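Side-chain contacts in ribonucleoside-diphosphate reductase (Pseudomonas aeruginosa, PDB 5IM3), which reduces ribonucleoside diphosphates with thioredoxin as reductant, probably supplying deoxyribonucleotides for DNA synthesis, and binds dATP as an allosteric effector: residues H72-V75 with R76-T79; L300-Y304 with D305-I309; M354-T357 with P358-F361. All blocks are in the same frame, centred on the assembly; numbering follows the deposited sequence.

Interaction 1 (H72-V75 with R76-T79)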
loop_
_atom_site.group_PDB
_atom_site.type_symbol
_atom_site.label_atom_id
_atom_site.label_comp_id
_atom_site.label_asym_id
_atom_site.label_seq_id
_atom_site.Cartn_x
_atom_site.Cartn_y
_atom_site.Cartn_z
ATOM N N HIS A 72 -28.965 -39.288 38.819
ATOM C CA HIS A 72 -30.115 -39.508 37.952
ATOM C C HIS A 72 -30.336 -38.335 37.006
ATOM O O HIS A 72 -30.616 -38.531 35.817
ATOM C CB HIS A 72 -31.337 -39.763 38.831
ATOM C CG HIS A 72 -32.647 -39.594 38.135
ATOM N ND1 HIS A 72 -33.371 -38.423 38.193
ATOM C CD2 HIS A 72 -33.387 -40.459 37.402
ATOM C CE1 HIS A 72 -34.493 -38.568 37.512
ATOM N NE2 HIS A 72 -34.528 -39.795 37.024
ATOM N N ASP A 73 -30.207 -37.106 37.511
ATOM C CA ASP A 73 -30.331 -35.937 36.646
ATOM C C ASP A 73 -29.220 -35.906 35.603
ATOM O O ASP A 73 -29.462 -35.581 34.436
ATOM C CB ASP A 73 -30.311 -34.660 37.487
ATOM C CG ASP A 73 -30.875 -33.463 36.750
ATOM O OD1 ASP A 73 -31.714 -33.661 35.845
ATOM O OD2 ASP A 73 -30.490 -32.323 37.086
ATOM N N THR A 74 -27.994 -36.244 36.007
ATOM C CA THR A 74 -26.867 -36.221 35.080
ATOM C C THR A 74 -27.003 -37.301 34.014
ATOM O O THR A 74 -26.847 -37.030 32.818
ATOM C CB THR A 74 -25.555 -36.395 35.845
ATOM O OG1 THR A 74 -25.466 -35.406 36.876
ATOM C CG2 THR A 74 -24.363 -36.252 34.911
ATOM N N VAL A 75 -27.285 -38.537 34.431
ATOM C CA VAL A 75 -27.355 -39.649 33.484
ATOM C C VAL A 75 -28.394 -39.364 32.407
ATOM O O VAL A 75 -28.115 -39.468 31.206
ATOM C CB VAL A 75 -27.657 -40.965 34.223
ATOM C CG1 VAL A 75 -27.805 -42.112 33.237
ATOM C CG2 VAL A 75 -26.559 -41.276 35.232
ATOM N N ARG A 76 -29.610 -39.002 32.821
ATOM C CA ARG A 76 -30.673 -38.750 31.854
ATOM C C ARG A 76 -30.335 -37.579 30.943
ATOM O O ARG A 76 -30.830 -37.510 29.812
ATOM C CB ARG A 76 -31.993 -38.496 32.580
ATOM C CG ARG A 76 -32.522 -39.707 33.328
ATOM C CD ARG A 76 -33.790 -39.373 34.102
ATOM N NE ARG A 76 -34.881 -38.941 33.228
ATOM C CZ ARG A 76 -36.077 -38.540 33.656
ATOM N NH1 ARG A 76 -36.353 -38.506 34.949
ATOM N NH2 ARG A 76 -37.005 -38.166 32.788
ATOM N N ARG A 77 -29.503 -36.648 31.413
ATOM C CA ARG A 77 -29.027 -35.584 30.537
ATOM C C ARG A 77 -28.039 -36.127 29.513
ATOM O O ARG A 77 -28.124 -35.801 28.324
ATOM C CB ARG A 77 -28.388 -34.470 31.366
ATOM C CG ARG A 77 -27.897 -33.286 30.544
ATOM C CD ARG A 77 -27.237 -32.230 31.420
ATOM N NE ARG A 77 -26.084 -32.760 32.143
ATOM C CZ ARG A 77 -24.880 -32.945 31.607
ATOM N NH1 ARG A 77 -24.658 -32.649 30.333
ATOM N NH2 ARG A 77 -23.894 -33.434 32.347
ATOM N N LEU A 78 -27.099 -36.963 29.957
ATOM C CA LEU A 78 -26.156 -37.580 29.031
ATOM C C LEU A 78 -26.871 -38.517 28.066
ATOM O O LEU A 78 -26.563 -38.538 26.869
ATOM C CB LEU A 78 -25.079 -38.334 29.812
ATOM C CG LEU A 78 -24.235 -37.510 30.785
ATOM C CD1 LEU A 78 -23.336 -38.428 31.593
ATOM C CD2 LEU A 78 -23.410 -36.470 30.047
ATOM N N THR A 79 -27.830 -39.300 28.569
ATOM C CA THR A 79 -28.582 -40.200 27.704
ATOM C C THR A 79 -29.363 -39.432 26.648
ATOM O O THR A 79 -29.513 -39.909 25.517
ATOM C CB THR A 79 -29.532 -41.062 28.539
ATOM O OG1 THR A 79 -28.776 -41.837 29.479
ATOM C CG2 THR A 79 -30.339 -42.005 27.651
#
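Arg76 runs alongside His72, one turn earlier in helix 69-88, and the two side chains point the same way. The Arg76 CB sits 3.5 Å from the backbone O of His72, and CG comes a little nearer to that same oxygen. CD then lies close and oblique to His72 NE2, so close that the detail there is doubtful. A bend at the third torsion (chi3 62°) turns the chain, and the guanidinium arrives with its edge toward the histidine: Arg76 NH1 lies 3.0 Å from His72 NE2, with ring and guanidinium planes 66° apart. Beneath them the backbone N of Arg76 bonds to His72 O at 3.2 Å.

This helix is part of the first ATP cone, and the side chain of Thr79 lies about 8 Å from a bound dATP. Its buried side is largely apolar: Thr74 CG2 lies 4.1 Å from Leu78 CD1, Val75 packs on helix 46-60 and Leu78 on helix 98-111. Thr74 OG1 bonds to Arg70 O, Thr79 OG1 to Thr50 OG1, and Asp73 OD2 to Tyr829 of the second subunit. The chemistry thus divides the helix, with flat polar groups edge-on at the exposed surface and hydrocarbon with satisfied hydroxyls inside.

Interaction 2 (L300-Y304 with D305-I309)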
loop_
_atom_site.group_PDB
_atom_site.type_symbol
_atom_site.label_atom_id
_atom_site.label_comp_id
_atom_site.label_asym_id
_atom_site.label_seq_id
_atom_site.Cartn_x
_atom_site.Cartn_y
_atom_site.Cartn_z
ATOM N N LEU A 300 18.954 -45.166 -9.107
ATOM C CA LEU A 300 18.686 -46.199 -10.102
ATOM C C LEU A 300 17.559 -45.783 -11.038
ATOM O O LEU A 300 17.653 -45.979 -12.254
ATOM C CB LEU A 300 18.347 -47.520 -9.409
ATOM C CG LEU A 300 18.185 -48.740 -10.322
ATOM C CD1 LEU A 300 19.487 -49.045 -11.035
ATOM C CD2 LEU A 300 17.709 -49.962 -9.532
ATOM N N GLN A 301 16.481 -45.219 -10.484
ATOM C CA GLN A 301 15.423 -44.656 -11.314
ATOM C C GLN A 301 15.987 -43.693 -12.348
ATOM O O GLN A 301 15.602 -43.732 -13.521
ATOM C CB GLN A 301 14.396 -43.941 -10.433
ATOM C CG GLN A 301 13.253 -44.823 -9.963
ATOM C CD GLN A 301 12.152 -44.947 -10.998
ATOM O OE1 GLN A 301 12.217 -45.789 -11.897
ATOM N NE2 GLN A 301 11.132 -44.102 -10.879
ATOM N N THR A 302 16.910 -42.823 -11.929
ATOM C CA THR A 302 17.461 -41.822 -12.837
ATOM C C THR A 302 18.153 -42.482 -14.023
ATOM O O THR A 302 17.893 -42.137 -15.182
ATOM C CB THR A 302 18.440 -40.919 -12.087
ATOM O OG1 THR A 302 17.753 -40.237 -11.031
ATOM C CG2 THR A 302 19.063 -39.894 -13.031
ATOM N N LEU A 303 19.052 -43.427 -13.749
ATOM C CA LEU A 303 19.757 -44.114 -14.825
ATOM C C LEU A 303 18.790 -44.895 -15.702
ATOM O O LEU A 303 18.833 -44.797 -16.933
ATOM C CB LEU A 303 20.824 -45.042 -14.239
ATOM C CG LEU A 303 21.998 -44.347 -13.542
ATOM C CD1 LEU A 303 22.939 -45.367 -12.922
ATOM C CD2 LEU A 303 22.754 -43.447 -14.512
ATOM N N TYR A 304 17.898 -45.671 -15.085
ATOM C CA TYR A 304 16.998 -46.522 -15.855
ATOM C C TYR A 304 16.079 -45.699 -16.744
ATOM O O TYR A 304 15.822 -46.073 -17.895
ATOM C CB TYR A 304 16.172 -47.401 -14.919
ATOM C CG TYR A 304 15.156 -48.257 -15.641
ATOM C CD1 TYR A 304 15.485 -49.529 -16.089
ATOM C CD2 TYR A 304 13.869 -47.791 -15.880
ATOM C CE1 TYR A 304 14.563 -50.313 -16.754
ATOM C CE2 TYR A 304 12.939 -48.569 -16.543
ATOM C CZ TYR A 304 13.291 -49.829 -16.978
ATOM O OH TYR A 304 12.366 -50.603 -17.638
ATOM N N ASP A 305 15.568 -44.580 -16.231
ATOM C CA ASP A 305 14.584 -43.813 -16.985
ATOM C C ASP A 305 15.205 -43.150 -18.207
ATOM O O ASP A 305 14.582 -43.104 -19.273
ATOM C CB ASP A 305 13.930 -42.761 -16.088
ATOM C CG ASP A 305 13.047 -43.372 -15.015
ATOM O OD1 ASP A 305 12.712 -44.571 -15.123
ATOM O OD2 ASP A 305 12.681 -42.646 -14.066
ATOM N N ARG A 306 16.432 -42.644 -18.084
ATOM C CA ARG A 306 16.975 -41.739 -19.092
ATOM C C ARG A 306 18.350 -42.106 -19.632
ATOM O O ARG A 306 18.696 -41.621 -20.715
ATOM C CB ARG A 306 17.039 -40.307 -18.538
ATOM C CG ARG A 306 15.666 -39.697 -18.282
ATOM C CD ARG A 306 15.752 -38.249 -17.817
ATOM N NE ARG A 306 16.392 -38.118 -16.510
ATOM C CZ ARG A 306 16.378 -37.009 -15.776
ATOM N NH1 ARG A 306 15.749 -35.922 -16.212
ATOM N NH2 ARG A 306 16.990 -36.982 -14.599
ATOM N N TYR A 307 19.139 -42.934 -18.948
ATOM C CA TYR A 307 20.514 -43.174 -19.371
ATOM C C TYR A 307 20.776 -44.571 -19.915
ATOM O O TYR A 307 21.621 -44.718 -20.803
ATOM C CB TYR A 307 21.477 -42.897 -18.210
ATOM C CG TYR A 307 21.652 -41.418 -17.939
ATOM C CD1 TYR A 307 22.671 -40.698 -18.548
ATOM C CD2 TYR A 307 20.784 -40.738 -17.095
ATOM C CE1 TYR A 307 22.831 -39.345 -18.314
ATOM C CE2 TYR A 307 20.935 -39.383 -16.854
ATOM C CZ TYR A 307 21.960 -38.694 -17.468
ATOM O OH TYR A 307 22.123 -37.347 -17.239
ATOM N N PHE A 308 20.086 -45.600 -19.427
ATOM C CA PHE A 308 20.331 -46.950 -19.921
ATOM C C PHE A 308 19.873 -47.089 -21.367
ATOM O O PHE A 308 18.795 -46.621 -21.744
ATOM C CB PHE A 308 19.608 -47.981 -19.047
ATOM C CG PHE A 308 20.205 -48.156 -17.673
ATOM C CD1 PHE A 308 21.480 -47.694 -17.380
ATOM C CD2 PHE A 308 19.489 -48.799 -16.675
ATOM C CE1 PHE A 308 22.020 -47.861 -16.125
ATOM C CE2 PHE A 308 20.026 -48.969 -15.413
ATOM C CZ PHE A 308 21.293 -48.499 -15.138
ATOM N N ILE A 309 20.706 -47.745 -22.179
ATOM C CA ILE A 309 20.367 -47.978 -23.577
ATOM C C ILE A 309 19.182 -48.931 -23.663
ATOM O O ILE A 309 19.028 -49.850 -22.847
ATOM C CB ILE A 309 21.583 -48.528 -24.346
ATOM C CG1 ILE A 309 22.743 -47.523 -24.325
ATOM C CG2 ILE A 309 21.205 -48.873 -25.786
ATOM C CD1 ILE A 309 22.460 -46.234 -25.035
HETATM O O HOH W 1 16.878 -45.197 -20.354
#
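Phe308 folds back under the C-terminal part of helix 297-307 and lays one face of its ring against Leu303. The Leu303 CB stands 3.9 Å from the ring centroid, 28° off the normal, a CH-pi contact, and Tyr304 N lies above the same face, offset toward the rim. At the ring's edge Leu300 CD1 comes to 4.4 Å from Phe308 CE2. Phe322 meets Phe308 edge-to-face, and Leu231 of helix 219-239 also packs on it. Leu303 CD2 turns instead to Tyr307 CB, 4.0 Å away.

The backbone explains the fold-back: a pi-type turn widens the helix at 305-307, in the all-alpha domain of the reductase. Leu303 O accepts both Tyr307 N at 2.8 Å and Phe308 N at 2.9 Å, from opposite faces of its carbonyl plane.

On the polar side it is the side-chain ends that are loose. Asp305 and Gln301 meet with carboxylate and amide planes nearly perpendicular, and Gln301 OE1 stays 3.5 Å from Asp305 OD1, two acceptors that do not bond. Arg306, exposed, brings only the edge of its guanidinium to Thr302 CG2. The backbone here is held more firmly: one water donates to Tyr304 O and to Phe308 O, 2.8 Å from each.

Interaction 3 (M354-T357 with P358-F361)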
loop_
_atom_site.group_PDB
_atom_site.type_symbol
_atom_site.label_atom_id
_atom_site.label_comp_id
_atom_site.label_asym_id
_atom_site.label_seq_id
_atom_site.Cartn_x
_atom_site.Cartn_y
_atom_site.Cartn_z
ATOM N N MET A 354 32.172 -39.005 -11.045
ATOM C CA MET A 354 31.112 -39.215 -12.023
ATOM C C MET A 354 31.309 -38.251 -13.178
ATOM O O MET A 354 31.390 -37.037 -12.973
ATOM C CB MET A 354 29.728 -39.025 -11.394
ATOM C CG MET A 354 28.583 -39.509 -12.272
ATOM S SD MET A 354 28.754 -41.233 -12.790
ATOM C CE MET A 354 28.755 -42.079 -11.209
ATOM N N SER A 355 31.385 -38.796 -14.386
ATOM C CA SER A 355 31.468 -37.967 -15.572
ATOM C C SER A 355 30.202 -37.130 -15.710
ATOM O O SER A 355 29.163 -37.418 -15.108
ATOM C CB SER A 355 31.668 -38.837 -16.813
ATOM O OG SER A 355 32.793 -39.685 -16.659
ATOM N N SER A 356 30.302 -36.077 -16.514
ATOM C CA SER A 356 29.166 -35.201 -16.739
ATOM C C SER A 356 28.043 -35.951 -17.452
ATOM O O SER A 356 28.242 -37.013 -18.049
ATOM C CB SER A 356 29.585 -33.991 -17.567
ATOM O OG SER A 356 30.065 -34.404 -18.834
ATOM N N THR A 357 26.850 -35.367 -17.388
ATOM C CA THR A 357 25.672 -35.937 -18.039
ATOM C C THR A 357 25.892 -36.278 -19.508
ATOM O O THR A 357 25.517 -37.388 -19.919
ATOM C CB THR A 357 24.503 -34.956 -17.854
ATOM O OG1 THR A 357 23.911 -35.169 -16.563
ATOM C CG2 THR A 357 23.439 -35.124 -18.933
ATOM N N PRO A 358 26.465 -35.406 -20.345
ATOM C CA PRO A 358 26.643 -35.797 -21.756
ATOM C C PRO A 358 27.616 -36.945 -21.941
ATOM O O PRO A 358 27.392 -37.800 -22.806
ATOM C CB PRO A 358 27.138 -34.503 -22.426
ATOM C CG PRO A 358 27.711 -33.698 -21.333
ATOM C CD PRO A 358 26.899 -34.020 -20.106
ATOM N N THR A 359 28.697 -36.996 -21.161
ATOM C CA THR A 359 29.607 -38.131 -21.257
ATOM C C THR A 359 28.885 -39.424 -20.905
ATOM O O THR A 359 28.926 -40.399 -21.662
ATOM C CB THR A 359 30.821 -37.925 -20.349
ATOM O OG1 THR A 359 31.609 -36.835 -20.840
ATOM C CG2 THR A 359 31.690 -39.177 -20.307
ATOM N N LEU A 360 28.195 -39.440 -19.762
ATOM C CA LEU A 360 27.448 -40.627 -19.358
ATOM C C LEU A 360 26.484 -41.082 -20.444
ATOM O O LEU A 360 26.309 -42.286 -20.665
ATOM C CB LEU A 360 26.686 -40.344 -18.064
ATOM C CG LEU A 360 27.534 -40.190 -16.803
ATOM C CD1 LEU A 360 26.634 -39.865 -15.634
ATOM C CD2 LEU A 360 28.347 -41.457 -16.535
ATOM N N PHE A 361 25.855 -40.134 -21.138
ATOM C CA PHE A 361 24.809 -40.488 -22.087
ATOM C C PHE A 361 25.373 -40.959 -23.424
ATOM O O PHE A 361 24.795 -41.854 -24.053
ATOM C CB PHE A 361 23.879 -39.293 -22.305
ATOM C CG PHE A 361 22.603 -39.645 -23.009
ATOM C CD1 PHE A 361 22.501 -39.534 -24.386
ATOM C CD2 PHE A 361 21.506 -40.097 -22.296
ATOM C CE1 PHE A 361 21.326 -39.862 -25.040
ATOM C CE2 PHE A 361 20.330 -40.428 -22.944
ATOM C CZ PHE A 361 20.239 -40.310 -24.317
HETATM O O HOH W 2 32.995 -36.060 -18.595
#
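Met354 and Leu360 meet at a strand-to-helix junction: strand 353-355, paired antiparallel with strand 600-608 of the sheet, leads into helix 357-362, with Ser356 at the N-cap. The apolar contacts come first. The methionine chain, bent at chi2 and chi3, brings SD to 3.8 Å from Leu360 CD2, and the two side chains cross at about a right angle. Ile775 of helix 773-779 packs against both of them. Next to this pair, Ser355 CB lies 3.5 Å from Thr359 CG2, and Leu330 of helix 319-330 touches both of these residues.

Backbone hydrogen bonds start the helix. Leu360 N gives its proton to Ser356 O at 3.0 Å, almost perfectly straight at 178°, and Phe361 N follows to Thr357 O. Pro358 has no N-H to offer, a loss easily borne in the first turn, where no carbonyl of the helix lies four residues back to receive it.

Polar side chains and water complete the account. Ser356 OG, set between its own N and carbonyl carbon (chi1 61°), rests beside the proline ring, 3.4 Å from Pro358 CD. Thr359 OG1 bonds to Leu370 O and also accepts a proton at 2.7 Å from a water, whose oxygen is weakly bonded by Ser356 N.

From the N terminus, interaction 1 comes first, within one helix of the N-terminal ATP cone, where it also meets the second subunit. Its centre lies about 68 Å from that of interaction 2 and 76 Å from that of interaction 3. All three are local and in series: none nests in or crosses another, and none closes a long loop. Interaction 2 takes in the C-terminal part of helix 297-307 and the residues after it; interaction 3 leads from strand 353-355 into helix 357-362. These two touch, with centres 12 Å apart: Tyr307 OH probably bonds to Thr357 OG1, and Tyr307 packs on Leu360 and Phe361. Helices 319-330 and 773-779 pack against both; the second lies in the barrel range.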